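Local coordinates for protein serine protease inhibitor 4, isoform B (Drosophila melanogaster, PDB 4P0F) that probably inhibits serine-type, and perhaps also cysteine-type, endopeptidases as a member of the serpin family, captured here in its cleaved form, at residues A[284-289]-A[293-298]; A[47-52]-A[64-69]; A[302-305]-A[310-313]; A[24-27]-A[33-36]. All coordinates share one frame; numbering follows the deposited sequence.

Interaction 1: A[284-289]-A[293-298]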
loop_
_atom_site.group_PDB
_atom_site.type_symbol
_atom_site.label_atom_id
_atom_site.label_comp_id
_atom_site.label_asym_id
_atom_site.label_seq_id
_atom_site.Cartn_x
_atom_site.Cartn_y
_atom_site.Cartn_z
ATOM N N GLU A 284 -1.176 -11.722 -10.493
ATOM C CA GLU A 284 -0.078 -12.665 -10.384
ATOM C C GLU A 284 0.410 -12.776 -8.934
ATOM O O GLU A 284 0.660 -13.885 -8.451
ATOM C CB GLU A 284 1.060 -12.255 -11.317
ATOM C CG GLU A 284 2.202 -13.258 -11.398
ATOM C CD GLU A 284 3.351 -12.756 -12.255
ATOM O OE1 GLU A 284 3.104 -11.928 -13.155
ATOM O OE2 GLU A 284 4.502 -13.176 -12.022
ATOM N N VAL A 285 0.529 -11.646 -8.243
ATOM C CA VAL A 285 0.942 -11.648 -6.837
ATOM C C VAL A 285 -0.064 -12.452 -6.004
ATOM O O VAL A 285 0.328 -13.306 -5.202
ATOM C CB VAL A 285 1.075 -10.213 -6.274
ATOM C CG1 VAL A 285 1.109 -10.208 -4.750
ATOM C CG2 VAL A 285 2.322 -9.549 -6.828
ATOM N N PHE A 286 -1.353 -12.203 -6.208
ATOM C CA PHE A 286 -2.376 -12.925 -5.443
ATOM C C PHE A 286 -2.345 -14.415 -5.730
ATOM O O PHE A 286 -2.509 -15.226 -4.820
ATOM C CB PHE A 286 -3.766 -12.373 -5.729
ATOM C CG PHE A 286 -4.145 -11.219 -4.856
ATOM C CD1 PHE A 286 -3.438 -10.034 -4.903
ATOM C CD2 PHE A 286 -5.219 -11.311 -4.000
ATOM C CE1 PHE A 286 -3.796 -8.973 -4.101
ATOM C CE2 PHE A 286 -5.574 -10.260 -3.196
ATOM C CZ PHE A 286 -4.856 -9.080 -3.251
ATOM N N GLN A 287 -2.138 -14.786 -6.990
ATOM C CA GLN A 287 -2.013 -16.191 -7.335
ATOM C C GLN A 287 -0.823 -16.840 -6.632
ATOM O O GLN A 287 -0.924 -17.956 -6.106
ATOM C CB GLN A 287 -1.886 -16.342 -8.846
ATOM C CG GLN A 287 -3.188 -16.028 -9.573
ATOM C CD GLN A 287 -3.005 -15.883 -11.065
ATOM O OE1 GLN A 287 -1.903 -15.605 -11.543
ATOM N NE2 GLN A 287 -4.079 -16.083 -11.811
ATOM N N LYS A 288 0.304 -16.139 -6.614
ATOM C CA LYS A 288 1.503 -16.669 -5.976
ATOM C C LYS A 288 1.370 -16.739 -4.457
ATOM O O LYS A 288 2.124 -17.463 -3.803
ATOM C CB LYS A 288 2.719 -15.829 -6.344
ATOM C CG LYS A 288 3.167 -16.011 -7.777
ATOM C CD LYS A 288 4.260 -15.014 -8.110
ATOM C CE LYS A 288 4.789 -15.183 -9.525
ATOM N NZ LYS A 288 5.847 -14.165 -9.804
ATOM N N LEU A 289 0.421 -15.992 -3.902
ATOM C CA LEU A 289 0.141 -16.043 -2.470
ATOM C C LEU A 289 -1.047 -16.964 -2.164
ATOM O O LEU A 289 -1.592 -16.939 -1.064
ATOM C CB LEU A 289 -0.117 -14.640 -1.927
ATOM C CG LEU A 289 1.105 -13.714 -1.986
ATOM C CD1 LEU A 289 0.764 -12.318 -1.515
ATOM C CD2 LEU A 289 2.243 -14.267 -1.165
ATOM N N ARG A 293 -8.256 -18.719 -6.860
ATOM C CA ARG A 293 -9.618 -19.107 -7.229
ATOM C C ARG A 293 -10.503 -17.916 -7.639
ATOM O O ARG A 293 -11.355 -18.042 -8.532
ATOM C CB ARG A 293 -10.270 -19.884 -6.080
ATOM C CG ARG A 293 -11.517 -20.659 -6.467
ATOM C CD ARG A 293 -11.880 -21.662 -5.381
ATOM N NE ARG A 293 -13.135 -22.355 -5.635
ATOM C CZ ARG A 293 -13.247 -23.509 -6.290
ATOM N NH1 ARG A 293 -12.173 -24.114 -6.782
ATOM N NH2 ARG A 293 -14.443 -24.057 -6.456
ATOM N N MET A 294 -10.296 -16.772 -6.998
ATOM C CA MET A 294 -11.061 -15.556 -7.274
ATOM C C MET A 294 -11.009 -15.092 -8.743
ATOM O O MET A 294 -11.926 -14.415 -9.207
ATOM C CB MET A 294 -10.563 -14.430 -6.364
ATOM C CG MET A 294 -9.128 -14.079 -6.604
ATOM S SD MET A 294 -8.436 -13.140 -5.222
ATOM C CE MET A 294 -9.495 -11.724 -5.298
ATOM N N PHE A 295 -9.957 -15.453 -9.474
ATOM C CA PHE A 295 -9.808 -15.057 -10.888
ATOM C C PHE A 295 -10.306 -16.112 -11.862
ATOM O O PHE A 295 -10.372 -15.871 -13.070
ATOM C CB PHE A 295 -8.340 -14.758 -11.210
ATOM C CG PHE A 295 -7.683 -13.863 -10.223
ATOM C CD1 PHE A 295 -7.991 -12.520 -10.180
ATOM C CD2 PHE A 295 -6.745 -14.366 -9.330
ATOM C CE1 PHE A 295 -7.386 -11.690 -9.262
ATOM C CE2 PHE A 295 -6.155 -13.559 -8.419
ATOM C CZ PHE A 295 -6.459 -12.216 -8.380
ATOM N N SER A 296 -10.627 -17.290 -11.337
ATOM C CA SER A 296 -10.961 -18.444 -12.151
ATOM C C SER A 296 -12.452 -18.567 -12.398
ATOM O O SER A 296 -13.269 -17.904 -11.757
ATOM C CB SER A 296 -10.474 -19.724 -11.475
ATOM O OG SER A 296 -11.386 -20.118 -10.463
ATOM N N ASP A 297 -12.807 -19.473 -13.299
ATOM C CA ASP A 297 -14.211 -19.736 -13.567
ATOM C C ASP A 297 -14.861 -20.561 -12.458
ATOM O O ASP A 297 -16.051 -20.873 -12.530
ATOM C CB ASP A 297 -14.366 -20.429 -14.916
ATOM C CG ASP A 297 -14.233 -19.466 -16.083
ATOM O OD1 ASP A 297 -14.533 -18.262 -15.911
ATOM O OD2 ASP A 297 -13.836 -19.915 -17.176
ATOM N N GLN A 298 -14.088 -20.880 -11.423
ATOM C CA GLN A 298 -14.625 -21.521 -10.235
ATOM C C GLN A 298 -14.853 -20.526 -9.095
ATOM O O GLN A 298 -15.243 -20.920 -7.998
ATOM C CB GLN A 298 -13.695 -22.638 -9.765
ATOM C CG GLN A 298 -13.618 -23.819 -10.720
ATOM C CD GLN A 298 -12.830 -23.520 -11.981
ATOM O OE1 GLN A 298 -11.703 -23.026 -11.922
ATOM N NE2 GLN A 298 -13.420 -23.820 -13.132
#
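Phe286 and Gln287, on the last turn of helix 283-288, face Met294 and Phe295 on a short 3-10 turn, and the two backbones come closest at Gln287 CA and Arg293 CA, 8.1 Å apart. Apolar packing does the joining. The Phe295 ring presents its edge to the helix: Phe295 CZ lies 3.8 Å from Phe286 CB, which sits in the plane of that ring. Gln287 lays its aliphatic part against the same ring, Gln287 CG being 3.9 Å from Phe295 CD2. The amide of Gln287 stands almost perpendicular to the ring, at 89°, with NE2 4.0 Å from Phe295 CD2. One face of the Phe295 ring is occupied by the preceding residue, for Met294 CG lies 3.5 Å above its centre. A chi1 of 62° tucks Met294 CG between its own backbone N and carbonyl carbon; from there the chain reaches the helix, ending in an oblique Met-aromatic contact of Met294 SD, 3.9 Å from Phe286 CD2. Within 293-298, Ser296 OG bonds to Arg293 O at 2.8 Å and accepts from Gln298 N in an ST turn. Replacing Phe295 by alanine would probably open a gap beside Phe286 CB and the Gln287 chain, and leave Met294 CG without the ring it rests on. Strand 311-324 packs against the contact through Val313 and Ile316, the former joined to Met294 by a backbone bond, while helix 54-64 contributes Leu60 and Leu64 and helix 6-28 packs against Val285.

Interaction 2: A[47-52]-A[64-69]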
loop_
_atom_site.group_PDB
_atom_site.type_symbol
_atom_site.label_atom_id
_atom_site.label_comp_id
_atom_site.label_asym_id
_atom_site.label_seq_id
_atom_site.Cartn_x
_atom_site.Cartn_y
_atom_site.Cartn_z
ATOM N N MET A 47 -12.820 -6.262 1.430
ATOM C CA MET A 47 -14.157 -5.874 0.989
ATOM C C MET A 47 -14.702 -6.899 0.009
ATOM O O MET A 47 -15.876 -7.280 0.087
ATOM C CB MET A 47 -14.150 -4.474 0.357
ATOM C CG MET A 47 -14.006 -3.351 1.387
ATOM S SD MET A 47 -14.298 -1.697 0.729
ATOM C CE MET A 47 -12.856 -1.494 -0.283
ATOM N N ALA A 48 -13.864 -7.349 -0.915
ATOM C CA ALA A 48 -14.309 -8.358 -1.870
ATOM C C ALA A 48 -14.635 -9.650 -1.141
ATOM O O ALA A 48 -15.620 -10.317 -1.471
ATOM C CB ALA A 48 -13.262 -8.594 -2.936
ATOM N N ARG A 49 -13.843 -9.992 -0.127
ATOM C CA ARG A 49 -14.093 -11.232 0.615
ATOM C C ARG A 49 -15.486 -11.269 1.251
ATOM O O ARG A 49 -16.077 -12.348 1.409
ATOM C CB ARG A 49 -13.015 -11.441 1.691
ATOM C CG ARG A 49 -13.185 -12.737 2.470
ATOM C CD ARG A 49 -13.973 -12.530 3.746
ATOM N NE ARG A 49 -14.243 -13.783 4.453
ATOM C CZ ARG A 49 -15.362 -14.498 4.358
ATOM N NH1 ARG A 49 -16.370 -14.127 3.563
ATOM N NH2 ARG A 49 -15.480 -15.604 5.079
ATOM N N LEU A 50 -16.022 -10.107 1.614
ATOM C CA LEU A 50 -17.356 -10.047 2.224
ATOM C C LEU A 50 -18.429 -10.636 1.314
ATOM O O LEU A 50 -19.472 -11.090 1.787
ATOM C CB LEU A 50 -17.749 -8.614 2.561
ATOM C CG LEU A 50 -16.861 -7.825 3.517
ATOM C CD1 LEU A 50 -17.504 -6.463 3.740
ATOM C CD2 LEU A 50 -16.658 -8.571 4.827
ATOM N N GLY A 51 -18.172 -10.607 0.010
ATOM C CA GLY A 51 -19.110 -11.136 -0.963
ATOM C C GLY A 51 -18.750 -12.518 -1.477
ATOM O O GLY A 51 -19.435 -13.050 -2.351
ATOM N N ALA A 52 -17.679 -13.094 -0.938
ATOM C CA ALA A 52 -17.183 -14.390 -1.378
ATOM C C ALA A 52 -17.744 -15.532 -0.539
ATOM O O ALA A 52 -18.187 -15.333 0.592
ATOM C CB ALA A 52 -15.652 -14.408 -1.339
ATOM N N LEU A 64 -4.770 -13.324 2.943
ATOM C CA LEU A 64 -4.681 -11.934 3.408
ATOM C C LEU A 64 -4.342 -11.837 4.894
ATOM O O LEU A 64 -3.903 -10.783 5.382
ATOM C CB LEU A 64 -6.005 -11.210 3.156
ATOM C CG LEU A 64 -6.455 -11.089 1.700
ATOM C CD1 LEU A 64 -7.878 -10.556 1.639
ATOM C CD2 LEU A 64 -5.499 -10.197 0.930
ATOM N N GLY A 65 -4.550 -12.933 5.623
ATOM C CA GLY A 65 -4.331 -12.932 7.058
ATOM C C GLY A 65 -5.454 -12.221 7.797
ATOM O O GLY A 65 -5.213 -11.475 8.738
ATOM N N LEU A 66 -6.694 -12.450 7.376
ATOM C CA LEU A 66 -7.813 -11.772 8.016
ATOM C C LEU A 66 -8.083 -12.355 9.407
ATOM O O LEU A 66 -7.588 -13.434 9.746
ATOM C CB LEU A 66 -9.059 -11.846 7.134
ATOM C CG LEU A 66 -8.896 -11.284 5.714
ATOM C CD1 LEU A 66 -10.236 -11.246 4.999
ATOM C CD2 LEU A 66 -8.281 -9.882 5.723
ATOM N N ALA A 67 -8.863 -11.628 10.206
ATOM C CA ALA A 67 -8.998 -11.903 11.638
ATOM C C ALA A 67 -9.650 -13.252 11.935
ATOM O O ALA A 67 -9.351 -13.895 12.944
ATOM C CB ALA A 67 -9.795 -10.791 12.308
ATOM N N SER A 68 -10.546 -13.677 11.059
ATOM C CA SER A 68 -11.257 -14.931 11.260
ATOM C C SER A 68 -11.961 -15.299 9.969
ATOM O O SER A 68 -11.729 -14.674 8.935
ATOM C CB SER A 68 -12.270 -14.816 12.403
ATOM O OG SER A 68 -13.409 -14.071 11.997
ATOM N N SER A 69 -12.822 -16.305 10.035
ATOM C CA SER A 69 -13.603 -16.710 8.873
ATOM C C SER A 69 -14.984 -16.055 8.855
ATOM O O SER A 69 -15.777 -16.293 7.943
ATOM C CB SER A 69 -13.752 -18.227 8.848
ATOM O OG SER A 69 -14.405 -18.677 10.020
#
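The backbone O of Arg49, the residue whose side chain meets Leu66 and Ser69, accepts from Ala52 N at 2.9 Å, the bond that closes a type I turn from Arg49 to Ala52. The guanidinium is held separately, by a salt bridge from Arg49 NE to Asp61 OD1 of helix 54-64. The side chain leaves with CG anti to the backbone N (chi1 -178°) and then bends at chi2, -94°, which brings its aliphatic middle against the leucine. There Arg49 CD lies 4.1 Å from Leu66 CD1, and Arg49 CG is barely farther away; a single methyl thus meets two methylenes as the chains pass at a slant. Beyond this apolar stretch the guanidinium reaches the 64-69 loop, with Arg49 NH2 3.0 Å from Ser69 O, which lies oblique to the guanidinium plane. Pro71 and Ile74 of helix 71-84 also touch Arg49, while Leu66 touches Ile74 and Phe78 of that helix. A leucine in place of Arg49 would probably leave the Asp61 carboxylate without its cationic mate and Ser69 O without the nearby guanidinium. The contact illustrates how a buried arginine can serve two chemistries at once: methylenes pack on a leucine, while the charged end, likely costly to bury alone, is probably compensated by the Asp61 carboxylate of the intervening helix.

Interaction 3: A[302-305]-A[310-313]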
loop_
_atom_site.group_PDB
_atom_site.type_symbol
_atom_site.label_atom_id
_atom_site.label_comp_id
_atom_site.label_asym_id
_atom_site.label_seq_id
_atom_site.Cartn_x
_atom_site.Cartn_y
_atom_site.Cartn_z
ATOM N N GLY A 302 -21.075 -15.214 -4.759
ATOM C CA GLY A 302 -22.519 -15.159 -4.742
ATOM C C GLY A 302 -23.157 -14.301 -3.670
ATOM O O GLY A 302 -24.388 -14.154 -3.656
ATOM N N LYS A 303 -22.349 -13.725 -2.782
ATOM C CA LYS A 303 -22.895 -12.889 -1.730
ATOM C C LYS A 303 -22.783 -11.397 -2.051
ATOM O O LYS A 303 -23.160 -10.567 -1.232
ATOM C CB LYS A 303 -22.225 -13.217 -0.398
ATOM C CG LYS A 303 -22.885 -14.429 0.277
ATOM C CD LYS A 303 -22.023 -15.027 1.386
ATOM C CE LYS A 303 -22.208 -14.322 2.714
ATOM N NZ LYS A 303 -21.334 -14.914 3.775
ATOM N N MET A 304 -22.322 -11.067 -3.255
ATOM C CA MET A 304 -22.213 -9.671 -3.674
ATOM C C MET A 304 -23.539 -9.083 -4.167
ATOM O O MET A 304 -23.980 -8.055 -3.669
ATOM C CB MET A 304 -21.160 -9.530 -4.771
ATOM C CG MET A 304 -19.756 -9.668 -4.253
ATOM S SD MET A 304 -18.523 -9.422 -5.541
ATOM C CE MET A 304 -17.065 -9.075 -4.533
ATOM N N LEU A 305 -24.166 -9.749 -5.132
ATOM C CA LEU A 305 -25.358 -9.221 -5.808
ATOM C C LEU A 305 -26.606 -10.078 -5.605
ATOM O O LEU A 305 -26.522 -11.292 -5.421
ATOM C CB LEU A 305 -25.096 -9.113 -7.305
ATOM C CG LEU A 305 -23.904 -8.279 -7.768
ATOM C CD1 LEU A 305 -23.798 -8.347 -9.283
ATOM C CD2 LEU A 305 -24.040 -6.854 -7.302
ATOM N N PRO A 310 -23.062 -15.965 -11.810
ATOM C CA PRO A 310 -21.732 -16.197 -11.241
ATOM C C PRO A 310 -20.747 -15.093 -11.626
ATOM O O PRO A 310 -20.779 -14.607 -12.762
ATOM C CB PRO A 310 -21.322 -17.540 -11.849
ATOM C CG PRO A 310 -22.585 -18.203 -12.181
ATOM C CD PRO A 310 -23.525 -17.123 -12.593
ATOM N N LEU A 311 -19.885 -14.720 -10.679
ATOM C CA LEU A 311 -18.947 -13.611 -10.849
ATOM C C LEU A 311 -17.514 -14.070 -10.652
ATOM O O LEU A 311 -17.266 -15.081 -9.991
ATOM C CB LEU A 311 -19.239 -12.484 -9.846
ATOM C CG LEU A 311 -20.679 -11.961 -9.767
ATOM C CD1 LEU A 311 -20.790 -10.919 -8.657
ATOM C CD2 LEU A 311 -21.118 -11.381 -11.094
ATOM N N LYS A 312 -16.574 -13.314 -11.212
ATOM C CA LYS A 312 -15.157 -13.506 -10.923
ATOM C C LYS A 312 -14.407 -12.174 -11.011
ATOM O O LYS A 312 -14.908 -11.193 -11.542
ATOM C CB LYS A 312 -14.537 -14.528 -11.877
ATOM C CG LYS A 312 -14.389 -14.049 -13.297
ATOM C CD LYS A 312 -13.839 -15.149 -14.187
ATOM C CE LYS A 312 -13.705 -14.679 -15.624
ATOM N NZ LYS A 312 -13.114 -15.747 -16.482
ATOM N N VAL A 313 -13.197 -12.144 -10.473
ATOM C CA VAL A 313 -12.370 -10.945 -10.535
ATOM C C VAL A 313 -11.603 -10.903 -11.853
ATOM O O VAL A 313 -10.919 -11.865 -12.202
ATOM C CB VAL A 313 -11.391 -10.901 -9.341
ATOM C CG1 VAL A 313 -10.428 -9.739 -9.463
ATOM C CG2 VAL A 313 -12.162 -10.821 -8.034
#
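Apolar contacts account for the whole meeting of loop 302-305 with the start of strand 311-324, and they converge on one methyl, Leu311 CD1. Leu305 CD1 touches it at 4.0 Å, with the two leucine side chains lying across each other at about a right angle. Met304 reaches it twice: Met304 CB and Met304 SD are each 4.1 Å from Leu311 CD1, so the methyl rests beside the extended thioether chain. That chain keeps CG anti to its carbonyl carbon (chi1 -73°) and stays extended, passing Leu311 at a slant. All three side chains are buried.

Backbone bonds, by contrast, tie each segment to other parts of the fold. Met304 pairs with Arg106, whose NH1 also takes Gly302 O, whereas Pro310 and Lys312 pair with Lys342 and Arg340. Met304 and Leu311 both touch Val339, and Leu305 packs on Leu163 of strand 161-174.

Strand 328-341, which carries Val339, lies antiparallel between strands 161-174 and 311-324. This is the hallmark of a cleaved serpin, in which the reactive-centre loop has entered the central sheet, and the methionine-leucine cluster packs near one end of that inserted strand.

Interaction 4: A[24-27]-A[33-36]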
loop_
_atom_site.group_PDB
_atom_site.type_symbol
_atom_site.label_atom_id
_atom_site.label_comp_id
_atom_site.label_asym_id
_atom_site.label_seq_id
_atom_site.Cartn_x
_atom_site.Cartn_y
_atom_site.Cartn_z
ATOM N N LYS A 24 6.974 -10.723 -3.538
ATOM C CA LYS A 24 6.485 -11.095 -4.860
ATOM C C LYS A 24 6.640 -9.953 -5.872
ATOM O O LYS A 24 6.878 -10.202 -7.045
ATOM C CB LYS A 24 5.014 -11.528 -4.791
ATOM C CG LYS A 24 4.754 -12.756 -3.920
ATOM C CD LYS A 24 5.685 -13.914 -4.237
ATOM C CE LYS A 24 5.348 -15.115 -3.361
ATOM N NZ LYS A 24 6.322 -16.212 -3.510
ATOM N N LEU A 25 6.496 -8.710 -5.421
ATOM C CA LEU A 25 6.647 -7.565 -6.319
ATOM C C LEU A 25 8.102 -7.370 -6.712
ATOM O O LEU A 25 8.403 -7.066 -7.861
ATOM C CB LEU A 25 6.123 -6.286 -5.674
ATOM C CG LEU A 25 4.611 -6.138 -5.546
ATOM C CD1 LEU A 25 4.260 -4.882 -4.760
ATOM C CD2 LEU A 25 3.942 -6.106 -6.924
ATOM N N SER A 26 8.998 -7.533 -5.744
ATOM C CA SER A 26 10.428 -7.383 -5.996
ATOM C C SER A 26 10.902 -8.419 -7.007
ATOM O O SER A 26 11.737 -8.134 -7.860
ATOM C CB SER A 26 11.218 -7.512 -4.693
ATOM O OG SER A 26 10.920 -6.433 -3.815
ATOM N N GLY A 27 10.365 -9.627 -6.907
ATOM C CA GLY A 27 10.652 -10.664 -7.875
ATOM C C GLY A 27 10.090 -10.334 -9.244
ATOM O O GLY A 27 10.704 -10.649 -10.257
ATOM N N ASN A 33 12.081 1.121 -8.317
ATOM C CA ASN A 33 11.734 1.713 -7.034
ATOM C C ASN A 33 10.287 1.439 -6.674
ATOM O O ASN A 33 9.406 2.266 -6.871
ATOM C CB ASN A 33 11.990 3.213 -7.046
ATOM C CG ASN A 33 13.462 3.546 -7.166
ATOM O OD1 ASN A 33 14.319 2.675 -7.037
ATOM N ND2 ASN A 33 13.765 4.809 -7.425
ATOM N N ILE A 34 10.054 0.266 -6.119
ATOM C CA ILE A 34 8.719 -0.140 -5.744
ATOM C C ILE A 34 8.167 0.743 -4.631
ATOM O O ILE A 34 8.872 1.066 -3.686
ATOM C CB ILE A 34 8.735 -1.616 -5.304
ATOM C CG1 ILE A 34 9.117 -2.494 -6.502
ATOM C CG2 ILE A 34 7.384 -2.043 -4.727
ATOM C CD1 ILE A 34 9.418 -3.931 -6.145
ATOM N N VAL A 35 6.907 1.145 -4.757
ATOM C CA VAL A 35 6.182 1.731 -3.635
ATOM C C VAL A 35 4.757 1.238 -3.720
ATOM O O VAL A 35 4.205 1.146 -4.808
ATOM C CB VAL A 35 6.238 3.288 -3.616
ATOM C CG1 VAL A 35 5.736 3.897 -4.921
ATOM C CG2 VAL A 35 5.457 3.838 -2.426
ATOM N N PHE A 36 4.183 0.875 -2.582
ATOM C CA PHE A 36 2.812 0.391 -2.549
ATOM C C PHE A 36 2.233 0.578 -1.158
ATOM O O PHE A 36 2.966 0.805 -0.194
ATOM C CB PHE A 36 2.729 -1.087 -2.993
ATOM C CG PHE A 36 3.303 -2.090 -2.001
ATOM C CD1 PHE A 36 4.661 -2.284 -1.888
ATOM C CD2 PHE A 36 2.457 -2.873 -1.229
ATOM C CE1 PHE A 36 5.176 -3.224 -0.994
ATOM C CE2 PHE A 36 2.962 -3.806 -0.333
ATOM C CZ PHE A 36 4.324 -3.977 -0.217
#
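A CH-pi contact leads: Leu25 CD1 of helix 6-28 sits over one face of the Phe36 ring, 4.1 Å from its centroid and only 19° off the normal. The methyl is offset toward the rim, and its closest ring atom is Phe36 CD1, 3.9 Å from Leu25 CD1. A chi1 of 71° swings the Phe36 ring in over its own backbone, where its face meets the leucine methyl.

Van der Waals contacts with Ile34 make up the second group. Its terminal methyl presses on the helix backbone itself, Ile34 CD1 lying 3.6 Å from Ser26 CA and 3.7 Å from Leu25 O. Beside these, Leu25 CB is 4.1 Å from Ile34 CD1, and the same methyl also meets Ser26 OG at 3.7 Å. That hydroxyl has its polar partner within the helix, at Tyr22 O.

Backbone pairing places strand 35-36 in the fold: Ile34 bonds to Ser376 and Phe36 to Trp374, both on strand 370-377. On the sheet side Ile34 touches Phe278 of strand 263-281 and Phe36 touches His318 of strand 311-324, while Leu25 reaches Val280 and, on helix 283-288, Val285.

How the interactions relate
Along the chain the order is interaction 4, then 2, 1 and 3. Interactions 1, 2 and 3 form a cluster on one side of the molecule, their centres 14 to 15 Å apart, and each touches the other two: Leu64 packs on Phe286, Gly51 O probably bonds to Lys303 N, and Asp297 makes a salt bridge with Lys312. Interaction 4 stands apart, its centre about 29 Å from that of interaction 3, but meets interaction 1, about 19 Å away between centres, where Lys24 packs on Val285 and Leu289. Helix 283-288 therefore bridges helix 6-28 and the cluster, so that contacts between segments close in the chain together join helices to strands of the cleaved serpin.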